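Local coordinates for protein Abbfa_003403 (Acinetobacter baumannii, PDB 4ZXH) that is a four-domain nonribosomal peptide synthetase, probably activating an amino acid, condensing it while tethered to a phosphopantetheine arm, and releasing the product through its thioesterase domain, at residues A[927-930]-A[936-939]. Sequence-based numbering, arbitrary orientation.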
loop_
_atom_site.group_PDB
_atom_site.type_symbol
_atom_site.label_atom_id
_atom_site.label_comp_id
_atom_site.label_asym_id
_atom_site.label_seq_id
_atom_site.Cartn_x
_atom_site.Cartn_y
_atom_site.Cartn_z
ATOM N N ASN A 927 2.106 -6.841 9.710
ATOM C CA ASN A 927 1.785 -5.453 10.026
ATOM C C ASN A 927 1.725 -4.562 8.785
ATOM O O ASN A 927 0.746 -3.834 8.580
ATOM C CB ASN A 927 2.803 -4.892 11.016
ATOM C CG ASN A 927 2.386 -3.549 11.594
ATOM O OD1 ASN A 927 2.544 -2.504 10.957
ATOM N ND2 ASN A 927 1.871 -3.569 12.817
ATOM N N LEU A 928 2.769 -4.609 7.962
ATOM C CA LEU A 928 2.791 -3.775 6.772
ATOM C C LEU A 928 1.643 -4.136 5.819
ATOM O O LEU A 928 1.077 -3.263 5.161
ATOM C CB LEU A 928 4.131 -3.886 6.042
ATOM C CG LEU A 928 5.415 -3.529 6.793
ATOM C CD1 LEU A 928 6.527 -3.394 5.789
ATOM C CD2 LEU A 928 5.284 -2.266 7.596
ATOM N N GLN A 929 1.287 -5.411 5.752
ATOM C CA GLN A 929 0.198 -5.822 4.882
ATOM C C GLN A 929 -1.124 -5.118 5.204
ATOM O O GLN A 929 -1.930 -4.874 4.308
ATOM C CB GLN A 929 0.016 -7.328 4.954
ATOM C CG GLN A 929 0.607 -8.085 3.772
ATOM C CD GLN A 929 0.771 -9.562 4.074
ATOM O OE1 GLN A 929 0.866 -9.958 5.236
ATOM N NE2 GLN A 929 0.791 -10.385 3.032
ATOM N N ILE A 930 -1.334 -4.756 6.464
ATOM C CA ILE A 930 -2.583 -4.124 6.839
ATOM C C ILE A 930 -2.427 -2.591 6.752
ATOM O O ILE A 930 -3.432 -1.857 6.735
ATOM C CB ILE A 930 -3.060 -4.572 8.279
ATOM C CG1 ILE A 930 -2.342 -3.841 9.405
ATOM C CG2 ILE A 930 -2.883 -6.090 8.471
ATOM C CD1 ILE A 930 -3.239 -2.843 10.082
ATOM N N MET A 936 3.262 -2.009 -2.206
ATOM C CA MET A 936 4.339 -1.422 -1.417
ATOM C C MET A 936 4.837 -2.327 -0.267
ATOM O O MET A 936 5.624 -1.896 0.582
ATOM C CB MET A 936 3.888 -0.060 -0.886
ATOM C CG MET A 936 3.711 0.937 -2.019
ATOM S SD MET A 936 3.011 2.535 -1.595
ATOM C CE MET A 936 4.373 3.260 -0.683
ATOM N N VAL A 937 4.387 -3.580 -0.246
ATOM C CA VAL A 937 4.811 -4.516 0.789
ATOM C C VAL A 937 6.046 -5.293 0.367
ATOM O O VAL A 937 5.992 -6.035 -0.616
ATOM C CB VAL A 937 3.720 -5.526 1.127
ATOM C CG1 VAL A 937 4.265 -6.559 2.126
ATOM C CG2 VAL A 937 2.497 -4.817 1.660
ATOM N N PRO A 938 7.160 -5.130 1.108
ATOM C CA PRO A 938 8.457 -5.725 0.754
ATOM C C PRO A 938 8.405 -7.233 0.617
ATOM O O PRO A 938 7.637 -7.892 1.317
ATOM C CB PRO A 938 9.360 -5.317 1.921
ATOM C CG PRO A 938 8.784 -4.040 2.384
ATOM C CD PRO A 938 7.285 -4.226 2.261
ATOM N N SER A 939 9.216 -7.762 -0.289
ATOM C CA SER A 939 9.321 -9.203 -0.490
ATOM C C SER A 939 10.368 -9.834 0.437
ATOM O O SER A 939 10.441 -11.053 0.516
ATOM C CB SER A 939 9.678 -9.522 -1.937
ATOM O OG SER A 939 8.943 -8.713 -2.830
#
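L928 holds CG anti to its carbonyl carbon (chi1 -58°), and the nearly extended second torsion (chi2 -166°) leaves CD1 as the branch that faces P938, while V937 turns CG2 toward the helix with CG1 anti to its own backbone N (chi1 175°). The leucine branch meets the proline ring at its CD corner, CD1 to CD 3.7 Å, and the two side chains cross at about a right angle. V937 instead meets the helix backbone: its CG2 lies 4.1 Å from Q929 CA and equally near L928 O. Its other methyl, CG1, lies alongside the aliphatic part of Q929, 4.3 Å from CG. A short beta-branched residue suits this place, since one methyl can reach the helix surface and the other the glutamine stem. Proline, whose ring closes back on its own nitrogen, offers its CD and CG methylenes to the longer leucine, whose branched end extends from the helix far enough to meet it. Beyond this pair L928 also packs on V886 and L887 of helix 880-888, and P938 on A912 of strand 907-916. The loop leaving helix 921-931 is thereby folded back on that helix just ahead of strand 940-943, within the C-terminal subdomain of the adenylation domain. Because aliphatic carbons make nearly all these approaches, the contact rests on van der Waals contact and partial hydrophobic burial, with V937 and Q929 only partly sheltered.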